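Local coordinates for protein inorganic polyphosphate/ATP-glucomannokinase (Arthrobacter sp., PDB 1WOQ) that phosphorylates glucose and mannose, drawing the phosphoryl group from either inorganic polyphosphate or ATP, at residues L109-A112 with P117-V120; A127-A132 with A255-A260; Y134-G139 with L217-G222; E230-L235 with T239-A244. One frame throughout, in Å; residues are numbered along the deposited sequence.

Contact 1. Residues L109-A112 with P117-V120; sequences LLTA and PVEV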
loop_
_atom_site.group_PDB
_atom_site.type_symbol
_atom_site.label_atom_id
_atom_site.label_comp_id
_atom_site.label_asym_id
_atom_site.label_seq_id
_atom_site.Cartn_x
_atom_site.Cartn_y
_atom_site.Cartn_z
ATOM N N LEU A 109 -3.542 5.742 -18.822
ATOM C CA LEU A 109 -4.917 6.097 -18.481
ATOM C C LEU A 109 -4.989 7.349 -17.612
ATOM O O LEU A 109 -5.726 8.292 -17.913
ATOM C CB LEU A 109 -5.583 4.945 -17.725
ATOM C CG LEU A 109 -6.987 5.213 -17.167
ATOM C CD1 LEU A 109 -7.995 5.148 -18.305
ATOM C CD2 LEU A 109 -7.332 4.189 -16.092
ATOM N N LEU A 110 -4.225 7.356 -16.526
ATOM C CA LEU A 110 -4.253 8.485 -15.608
ATOM C C LEU A 110 -3.516 9.717 -16.118
ATOM O O LEU A 110 -3.934 10.845 -15.853
ATOM C CB LEU A 110 -3.715 8.054 -14.237
ATOM C CG LEU A 110 -4.531 6.947 -13.551
ATOM C CD1 LEU A 110 -3.918 6.612 -12.189
ATOM C CD2 LEU A 110 -5.981 7.403 -13.371
ATOM N N THR A 111 -2.428 9.517 -16.856
ATOM C CA THR A 111 -1.690 10.658 -17.388
ATOM C C THR A 111 -2.589 11.419 -18.364
ATOM O O THR A 111 -2.617 12.648 -18.365
ATOM C CB THR A 111 -0.403 10.209 -18.115
ATOM O OG1 THR A 111 0.483 9.586 -17.175
ATOM C CG2 THR A 111 0.309 11.408 -18.746
ATOM N N ALA A 112 -3.333 10.676 -19.177
ATOM C CA ALA A 112 -4.236 11.274 -20.159
ATOM C C ALA A 112 -5.377 12.026 -19.484
ATOM O O ALA A 112 -5.756 13.116 -19.916
ATOM C CB ALA A 112 -4.797 10.192 -21.072
ATOM N N PRO A 117 2.091 13.957 -15.976
ATOM C CA PRO A 117 2.615 12.599 -15.796
ATOM C C PRO A 117 2.147 11.916 -14.512
ATOM O O PRO A 117 2.125 12.520 -13.442
ATOM C CB PRO A 117 4.130 12.801 -15.836
ATOM C CG PRO A 117 4.307 14.222 -15.383
ATOM C CD PRO A 117 3.185 14.937 -16.077
ATOM N N VAL A 118 1.763 10.652 -14.641
ATOM C CA VAL A 118 1.301 9.862 -13.506
ATOM C C VAL A 118 2.009 8.521 -13.547
ATOM O O VAL A 118 2.049 7.861 -14.588
ATOM C CB VAL A 118 -0.221 9.601 -13.564
ATOM C CG1 VAL A 118 -0.636 8.680 -12.419
ATOM C CG2 VAL A 118 -0.979 10.907 -13.486
ATOM N N GLU A 119 2.578 8.128 -12.415
ATOM C CA GLU A 119 3.275 6.856 -12.318
ATOM C C GLU A 119 2.701 6.056 -11.167
ATOM O O GLU A 119 2.687 6.509 -10.019
ATOM C CB GLU A 119 4.768 7.088 -12.131
ATOM C CG GLU A 119 5.421 7.630 -13.389
ATOM C CD GLU A 119 6.900 7.868 -13.226
ATOM O OE1 GLU A 119 7.585 6.983 -12.676
ATOM O OE2 GLU A 119 7.377 8.937 -13.661
ATOM N N VAL A 120 2.226 4.862 -11.498
ATOM C CA VAL A 120 1.602 3.975 -10.534
ATOM C C VAL A 120 2.574 2.960 -9.947
ATOM O O VAL A 120 3.535 2.538 -10.597
ATOM C CB VAL A 120 0.415 3.224 -11.194
ATOM C CG1 VAL A 120 -0.250 2.286 -10.199
ATOM C CG2 VAL A 120 -0.597 4.237 -11.736
#
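T111 OG1 is gripped twice: it accepts the backbone N-H of V118, N to OG1 3.0 Å, and donates to the carbonyl O of D107 one helical turn earlier. The bond from V118 is bent, 141° at the hydrogen. The two segments belong to a beta-alpha-beta crossover, in which helix 106-114 joins strand 78-82 to its parallel neighbour 118-122 at the edge of a mixed sheet of the actin-like ATPase fold. With chi1 at -64°, the hydroxyl stands beside T111's own backbone N and reaches both partners, while the methyl CG2 turns to P117 and rests 3.9 Å from its CA. A valine in place of T111 would probably leave the V118 N-H without its acceptor where the strand begins. Deeper in, L110 points at the strand, its CB 3.6 Å from V118 CG1, with the two side chains meeting at a slant. V118 CG2 lies instead against the helix backbone, 3.8 Å from L110 O. V80 of the next strand touches L110, V118 and V120, and A55 of helix 51-66 also packs on L110. The last touch inward is L110 CD1 on V120 CG2, 4.1 Å, the two side chains nearly perpendicular.

Contact 2. Residues A127-A132 with A255-A260; sequences AGLAEA and AAIEIA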
loop_
_atom_site.group_PDB
_atom_site.type_symbol
_atom_site.label_atom_id
_atom_site.label_comp_id
_atom_site.label_asym_id
_atom_site.label_seq_id
_atom_site.Cartn_x
_atom_site.Cartn_y
_atom_site.Cartn_z
ATOM N N ALA A 127 3.653 1.511 0.589
ATOM C CA ALA A 127 3.678 1.500 2.049
ATOM C C ALA A 127 5.073 1.095 2.522
ATOM O O ALA A 127 5.582 1.624 3.512
ATOM C CB ALA A 127 2.633 0.525 2.591
ATOM N N GLY A 128 5.686 0.154 1.807
ATOM C CA GLY A 128 7.023 -0.302 2.157
ATOM C C GLY A 128 8.071 0.783 1.977
ATOM O O GLY A 128 8.942 0.964 2.837
ATOM N N LEU A 129 7.998 1.513 0.867
ATOM C CA LEU A 129 8.952 2.593 0.615
ATOM C C LEU A 129 8.870 3.605 1.751
ATOM O O LEU A 129 9.893 4.081 2.259
ATOM C CB LEU A 129 8.639 3.303 -0.707
ATOM C CG LEU A 129 8.916 2.574 -2.021
ATOM C CD1 LEU A 129 8.359 3.387 -3.189
ATOM C CD2 LEU A 129 10.413 2.366 -2.177
ATOM N N ALA A 130 7.644 3.934 2.145
ATOM C CA ALA A 130 7.424 4.889 3.221
ATOM C C ALA A 130 7.988 4.389 4.553
ATOM O O ALA A 130 8.640 5.144 5.264
ATOM C CB ALA A 130 5.938 5.190 3.356
ATOM N N GLU A 131 7.735 3.126 4.892
ATOM C CA GLU A 131 8.243 2.573 6.147
ATOM C C GLU A 131 9.762 2.483 6.145
ATOM O O GLU A 131 10.403 2.676 7.178
ATOM C CB GLU A 131 7.662 1.177 6.415
ATOM C CG GLU A 131 6.201 1.161 6.819
ATOM C CD GLU A 131 5.918 2.012 8.049
ATOM O OE1 GLU A 131 6.576 1.807 9.091
ATOM O OE2 GLU A 131 5.031 2.883 7.971
ATOM N N ALA A 132 10.335 2.180 4.985
ATOM C CA ALA A 132 11.783 2.057 4.860
ATOM C C ALA A 132 12.490 3.400 5.028
ATOM O O ALA A 132 13.564 3.485 5.637
ATOM C CB ALA A 132 12.134 1.455 3.501
ATOM N N ALA A 255 3.865 6.711 -2.612
ATOM C CA ALA A 255 3.665 7.027 -4.022
ATOM C C ALA A 255 4.532 8.219 -4.419
ATOM O O ALA A 255 5.084 8.254 -5.516
ATOM C CB ALA A 255 2.194 7.335 -4.288
ATOM N N ALA A 256 4.646 9.189 -3.518
ATOM C CA ALA A 256 5.454 10.378 -3.775
ATOM C C ALA A 256 6.929 9.986 -3.810
ATOM O O ALA A 256 7.685 10.442 -4.671
ATOM C CB ALA A 256 5.209 11.423 -2.693
ATOM N N ILE A 257 7.335 9.138 -2.869
ATOM C CA ILE A 257 8.717 8.672 -2.819
ATOM C C ILE A 257 9.107 8.056 -4.159
ATOM O O ILE A 257 10.164 8.364 -4.700
ATOM C CB ILE A 257 8.920 7.591 -1.723
ATOM C CG1 ILE A 257 8.828 8.228 -0.335
ATOM C CG2 ILE A 257 10.271 6.896 -1.914
ATOM C CD1 ILE A 257 8.915 7.228 0.803
ATOM N N GLU A 258 8.250 7.183 -4.685
ATOM C CA GLU A 258 8.524 6.522 -5.955
ATOM C C GLU A 258 8.775 7.531 -7.072
ATOM O O GLU A 258 9.691 7.351 -7.873
ATOM C CB GLU A 258 7.370 5.584 -6.335
ATOM C CG GLU A 258 7.650 4.703 -7.560
ATOM C CD GLU A 258 8.857 3.792 -7.380
ATOM O OE1 GLU A 258 9.423 3.749 -6.267
ATOM O OE2 GLU A 258 9.240 3.108 -8.352
ATOM N N ILE A 259 7.965 8.585 -7.137
ATOM C CA ILE A 259 8.157 9.610 -8.165
ATOM C C ILE A 259 9.575 10.157 -8.061
ATOM O O ILE A 259 10.306 10.220 -9.050
ATOM C CB ILE A 259 7.209 10.812 -7.983
ATOM C CG1 ILE A 259 5.767 10.400 -8.251
ATOM C CG2 ILE A 259 7.625 11.949 -8.923
ATOM C CD1 ILE A 259 4.797 11.540 -8.090
ATOM N N ALA A 260 9.941 10.559 -6.848
ATOM C CA ALA A 260 11.258 11.118 -6.572
ATOM C C ALA A 260 12.379 10.172 -6.982
ATOM O O ALA A 260 13.335 10.584 -7.638
ATOM C CB ALA A 260 11.374 11.454 -5.090
#
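Helices 127-132 and 255-260 cross almost at a right angle, 82° between their directions, with 8.7 Å between the axes and L129 facing I257 at the crossing. I257 reaches across in extended form, its CG1 opposite its own carbonyl carbon (chi1 -71°) and its chain straight at chi2, so that CD1 lands on the backbone of the other helix, 3.6 Å from L129 O and 3.7 Å from A130 CA. Its CG2 branch, closer to its own helix, meets the leucine at its first side-chain carbon, 4.1 Å from L129 CB. A130 CB stands at the side of the same CD1, a looser touch at 4.4 Å. The pair joins two regions of the actin-like ATPase fold: helix 123-134 follows strand 118-122 and starts at the glucose pocket, which includes N122, D123 and A124, whereas helix 250-262 is the C-terminal helix, packed back against the N-terminal sheet, where I121 touches both L129 and E258. L129 answers with CD1, which comes 3.3 Å from E258 OE1 and 4.0 Å from E258 CB, the two side chains set obliquely. The glutamate bends at chi2 (60°), which turns its carboxylate so that one oxygen, OE1, points toward the leucine methyl. That contact is van der Waals in kind, with no hydrogen bond. L261 adds to the cover of L129, and V253 to that of A130. On the far side of its helix E131 turns away, its carboxylate accepting the backbone N-H groups of A136, V245 and L246.

Contact 3. Residues Y134-G139 with L217-G222; sequences YGAGAG and LFIVGG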
loop_
_atom_site.group_PDB
_atom_site.type_symbol
_atom_site.label_atom_id
_atom_site.label_comp_id
_atom_site.label_asym_id
_atom_site.label_seq_id
_atom_site.Cartn_x
_atom_site.Cartn_y
_atom_site.Cartn_z
ATOM N N TYR A 134 10.835 6.575 6.182
ATOM C CA TYR A 134 10.366 7.386 7.303
ATOM C C TYR A 134 9.789 6.609 8.478
ATOM O O TYR A 134 9.452 7.209 9.501
ATOM C CB TYR A 134 9.274 8.345 6.821
ATOM C CG TYR A 134 9.626 9.146 5.593
ATOM C CD1 TYR A 134 10.547 10.191 5.658
ATOM C CD2 TYR A 134 9.016 8.877 4.366
ATOM C CE1 TYR A 134 10.850 10.952 4.531
ATOM C CE2 TYR A 134 9.311 9.630 3.236
ATOM C CZ TYR A 134 10.229 10.668 3.326
ATOM O OH TYR A 134 10.517 11.423 2.212
ATOM N N GLY A 135 9.661 5.294 8.339
ATOM C CA GLY A 135 9.059 4.513 9.403
ATOM C C GLY A 135 9.885 3.465 10.124
ATOM O O GLY A 135 11.077 3.641 10.363
ATOM N N ALA A 136 9.224 2.364 10.467
ATOM C CA ALA A 136 9.838 1.266 11.207
ATOM C C ALA A 136 10.976 0.529 10.506
ATOM O O ALA A 136 11.655 -0.297 11.123
ATOM C CB ALA A 136 8.755 0.273 11.628
ATOM N N GLY A 137 11.194 0.817 9.227
ATOM C CA GLY A 137 12.265 0.149 8.508
ATOM C C GLY A 137 13.543 0.962 8.384
ATOM O O GLY A 137 14.581 0.449 7.964
ATOM N N ALA A 138 13.473 2.238 8.747
ATOM C CA ALA A 138 14.636 3.110 8.649
ATOM C C ALA A 138 15.793 2.578 9.487
ATOM O O ALA A 138 15.615 2.246 10.656
ATOM C CB ALA A 138 14.270 4.529 9.100
ATOM N N GLY A 139 16.969 2.492 8.879
ATOM C CA GLY A 139 18.137 2.017 9.600
ATOM C C GLY A 139 18.246 0.511 9.746
ATOM O O GLY A 139 19.160 0.013 10.404
ATOM N N LEU A 217 13.104 -8.178 10.118
ATOM C CA LEU A 217 11.967 -7.531 10.760
ATOM C C LEU A 217 10.679 -7.661 9.957
ATOM O O LEU A 217 10.700 -7.702 8.730
ATOM C CB LEU A 217 12.270 -6.037 10.942
ATOM C CG LEU A 217 11.196 -5.109 11.518
ATOM C CD1 LEU A 217 11.020 -5.407 12.996
ATOM C CD2 LEU A 217 11.602 -3.646 11.319
ATOM N N PHE A 218 9.564 -7.730 10.675
ATOM C CA PHE A 218 8.234 -7.783 10.073
ATOM C C PHE A 218 7.590 -6.473 10.506
ATOM O O PHE A 218 7.685 -6.102 11.673
ATOM C CB PHE A 218 7.390 -8.920 10.663
ATOM C CG PHE A 218 7.543 -10.241 9.966
ATOM C CD1 PHE A 218 7.812 -11.394 10.702
ATOM C CD2 PHE A 218 7.342 -10.356 8.593
ATOM C CE1 PHE A 218 7.876 -12.643 10.085
ATOM C CE2 PHE A 218 7.402 -11.602 7.966
ATOM C CZ PHE A 218 7.670 -12.747 8.716
ATOM N N ILE A 219 6.955 -5.769 9.578
ATOM C CA ILE A 219 6.262 -4.529 9.913
ATOM C C ILE A 219 4.827 -4.759 9.458
ATOM O O ILE A 219 4.589 -5.070 8.296
ATOM C CB ILE A 219 6.844 -3.317 9.166
ATOM C CG1 ILE A 219 8.296 -3.086 9.594
ATOM C CG2 ILE A 219 6.005 -2.079 9.462
ATOM C CD1 ILE A 219 9.017 -2.029 8.776
ATOM N N VAL A 220 3.876 -4.628 10.375
ATOM C CA VAL A 220 2.483 -4.858 10.033
ATOM C C VAL A 220 1.731 -3.570 9.744
ATOM O O VAL A 220 1.605 -2.700 10.608
ATOM C CB VAL A 220 1.759 -5.629 11.156
ATOM C CG1 VAL A 220 0.318 -5.912 10.744
ATOM C CG2 VAL A 220 2.500 -6.934 11.448
ATOM N N GLY A 221 1.236 -3.464 8.513
ATOM C CA GLY A 221 0.488 -2.292 8.103
ATOM C C GLY A 221 -0.975 -2.614 7.861
ATOM O O GLY A 221 -1.463 -3.672 8.259
ATOM N N GLY A 222 -1.674 -1.700 7.200
ATOM C CA GLY A 222 -3.083 -1.905 6.931
ATOM C C GLY A 222 -3.920 -1.311 8.046
ATOM O O GLY A 222 -3.421 -1.058 9.144
#
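I219 stands up from its strand and places its CD1 over one face of the A136-G137 peptide, 3.7 Å from A136 C and 3.6 Å from G137 N. The reach comes from an extended chain: CG1 lies opposite the residue's own carbonyl carbon (chi1 -64°), and chi2 near 172° carries the methyl outward. A136 CB meets the same methyl at 3.7 Å and rests beside I219 CG1 at 4.0 Å, so the alanine lies alongside the isoleucine's tip. L217, two residues earlier and on the same side of the strand, brings CD2 to 3.4 Å from A136 O, approaching that oxygen from a direction tilted out of the peptide plane. Here a type I beta turn, G135 to A138, closed by A138 N to G135 O, sits on the C-terminal sheet of the actin-like ATPase fold. It belongs to the loop leading from helix 123-134 into strand 143-149, and its partner strand 217-221 runs between 143-149 and 241-243. The opposite face of strand 217-221 is turned to helix 195-213, where F218 meets F206 edge-to-face and V220 also packs on F206. G137 pairs with the E131 backbone, which ties the turn back to the end of helix 123-134. V242 and V245 also touch A136, and V144 and A244 touch I219.

Contact 4. Residues E230-L235 with T239-A244; sequences EYLPNL and TPIVPA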
loop_
_atom_site.group_PDB
_atom_site.type_symbol
_atom_site.label_atom_id
_atom_site.label_comp_id
_atom_site.label_asym_id
_atom_site.label_seq_id
_atom_site.Cartn_x
_atom_site.Cartn_y
_atom_site.Cartn_z
ATOM N N GLU A 230 -3.755 -6.325 20.015
ATOM C CA GLU A 230 -4.728 -7.390 20.247
ATOM C C GLU A 230 -4.285 -8.755 19.721
ATOM O O GLU A 230 -4.883 -9.777 20.068
ATOM C CB GLU A 230 -6.069 -7.036 19.600
ATOM C CG GLU A 230 -6.830 -5.911 20.276
ATOM C CD GLU A 230 -7.158 -6.220 21.725
ATOM O OE1 GLU A 230 -7.575 -7.360 22.010
ATOM O OE2 GLU A 230 -7.004 -5.321 22.575
ATOM N N TYR A 231 -3.250 -8.786 18.887
ATOM C CA TYR A 231 -2.800 -10.060 18.338
ATOM C C TYR A 231 -1.293 -10.295 18.276
ATOM O O TYR A 231 -0.843 -11.434 18.416
ATOM C CB TYR A 231 -3.424 -10.276 16.952
ATOM C CG TYR A 231 -3.282 -9.116 15.989
ATOM C CD1 TYR A 231 -2.119 -8.938 15.237
ATOM C CD2 TYR A 231 -4.327 -8.210 15.807
ATOM C CE1 TYR A 231 -2.003 -7.886 14.322
ATOM C CE2 TYR A 231 -4.221 -7.156 14.897
ATOM C CZ TYR A 231 -3.058 -7.000 14.159
ATOM O OH TYR A 231 -2.950 -5.954 13.267
ATOM N N LEU A 232 -0.506 -9.245 18.072
ATOM C CA LEU A 232 0.942 -9.429 18.009
ATOM C C LEU A 232 1.496 -10.031 19.302
ATOM O O LEU A 232 2.364 -10.900 19.264
ATOM C CB LEU A 232 1.650 -8.107 17.697
ATOM C CG LEU A 232 1.378 -7.507 16.314
ATOM C CD1 LEU A 232 2.296 -6.308 16.107
ATOM C CD2 LEU A 232 1.619 -8.550 15.226
ATOM N N PRO A 233 1.001 -9.578 20.467
ATOM C CA PRO A 233 1.496 -10.127 21.734
ATOM C C PRO A 233 1.330 -11.648 21.854
ATOM O O PRO A 233 2.074 -12.300 22.584
ATOM C CB PRO A 233 0.674 -9.373 22.775
ATOM C CG PRO A 233 0.478 -8.039 22.131
ATOM C CD PRO A 233 0.124 -8.416 20.709
ATOM N N ASN A 234 0.360 -12.209 21.136
ATOM C CA ASN A 234 0.110 -13.651 21.179
ATOM C C ASN A 234 1.040 -14.464 20.285
ATOM O O ASN A 234 1.159 -15.680 20.447
ATOM C CB ASN A 234 -1.331 -13.965 20.770
ATOM C CG ASN A 234 -2.348 -13.401 21.732
ATOM O OD1 ASN A 234 -2.210 -13.532 22.947
ATOM N ND2 ASN A 234 -3.393 -12.781 21.190
ATOM N N LEU A 235 1.691 -13.804 19.335
ATOM C CA LEU A 235 2.573 -14.507 18.417
ATOM C C LEU A 235 3.892 -14.934 19.046
ATOM O O LEU A 235 4.383 -14.310 19.987
ATOM C CB LEU A 235 2.842 -13.639 17.182
ATOM C CG LEU A 235 1.590 -13.149 16.446
ATOM C CD1 LEU A 235 2.003 -12.347 15.211
ATOM C CD2 LEU A 235 0.728 -14.334 16.043
ATOM N N THR A 239 11.314 -13.723 14.536
ATOM C CA THR A 239 11.495 -12.401 13.938
ATOM C C THR A 239 10.754 -11.310 14.697
ATOM O O THR A 239 9.581 -11.465 15.029
ATOM C CB THR A 239 10.957 -12.378 12.490
ATOM O OG1 THR A 239 11.480 -13.496 11.766
ATOM C CG2 THR A 239 11.353 -11.083 11.787
ATOM N N PRO A 240 11.430 -10.189 14.988
ATOM C CA PRO A 240 10.717 -9.131 15.702
ATOM C C PRO A 240 9.607 -8.631 14.783
ATOM O O PRO A 240 9.774 -8.585 13.561
ATOM C CB PRO A 240 11.803 -8.085 15.957
ATOM C CG PRO A 240 12.777 -8.312 14.840
ATOM C CD PRO A 240 12.833 -9.816 14.744
ATOM N N ILE A 241 8.471 -8.275 15.365
ATOM C CA ILE A 241 7.348 -7.809 14.564
ATOM C C ILE A 241 6.714 -6.599 15.230
ATOM O O ILE A 241 6.368 -6.630 16.413
ATOM C CB ILE A 241 6.319 -8.958 14.360
ATOM C CG1 ILE A 241 5.158 -8.480 13.486
ATOM C CG2 ILE A 241 5.832 -9.484 15.712
ATOM C CD1 ILE A 241 4.309 -9.617 12.926
ATOM N N VAL A 242 6.588 -5.521 14.465
ATOM C CA VAL A 242 6.030 -4.283 14.981
ATOM C C VAL A 242 5.037 -3.658 14.012
ATOM O O VAL A 242 5.069 -3.914 12.804
ATOM C CB VAL A 242 7.148 -3.246 15.253
ATOM C CG1 VAL A 242 8.227 -3.856 16.137
ATOM C CG2 VAL A 242 7.751 -2.773 13.933
ATOM N N PRO A 243 4.127 -2.828 14.532
ATOM C CA PRO A 243 3.157 -2.191 13.642
ATOM C C PRO A 243 3.841 -1.086 12.843
ATOM O O PRO A 243 4.868 -0.544 13.265
ATOM C CB PRO A 243 2.110 -1.653 14.610
ATOM C CG PRO A 243 2.926 -1.318 15.822
ATOM C CD PRO A 243 3.828 -2.525 15.943
ATOM N N ALA A 244 3.277 -0.763 11.685
ATOM C CA ALA A 244 3.823 0.280 10.826
ATOM C C ALA A 244 3.667 1.658 11.468
ATOM O O ALA A 244 2.710 1.903 12.209
ATOM C CB ALA A 244 3.115 0.257 9.473
#
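L232 and I241 form the tight part of this contact, L232 CD2 lying 3.7 Å from I241 CD1 and 3.9 Å from I241 CG1 as the two side chains slant across one another. I241 holds CG1 opposite its backbone N (chi1 -178°), which extends the chain from the edge strand 241-243 toward the short 3-10 turn at 232-234. The turn is closed by N234 N to Y231 O and by L235 N to L232 O. On the inner side L235 CD1 touches the same I241 CD1 at 4.2 Å, and F218 and V220 of the neighbouring strand support the isoleucine from the sheet. The outer side is looser: L232 CD1 merely approaches P243 CD and I241 O, both at 4.1 Å, and P233, N234 and P243 are exposed to solvent. An alanine at L232 would probably open a gap beside I241 CD1 and take away the methyl that P243 CD rests on. Polar side chains of 230-235 bond elsewhere, Y231 OH to I224 O and N234 ND2 to S199 OG. Between the segments themselves the side chains meet through carbon atoms alone, so this contact itself rests on apolar packing, while the directed bonds of those side chains go to other parts of the chain.

How the contacts relate
From the N terminus, contact 1 closes first, a short loop of four residues that ties helix 106-114 to strand 118-122 in the N-terminal sheet. That strand runs directly into helix 123-134, where contact 2 opens a loop of 122 residues that closes only at the C-terminal helix. Contacts 3 and 4 both nest inside it, in series. Contact 3 follows the first helix of contact 2 closely and touches it. Contacts 3 and 4 share the C-terminal sheet, V220 bonding to V242 in the adjacent strand and to A244 just after it. Contacts 1 and 4 lie farthest apart, their centres about 37 Å from each other, on opposite sides of the chain's centre.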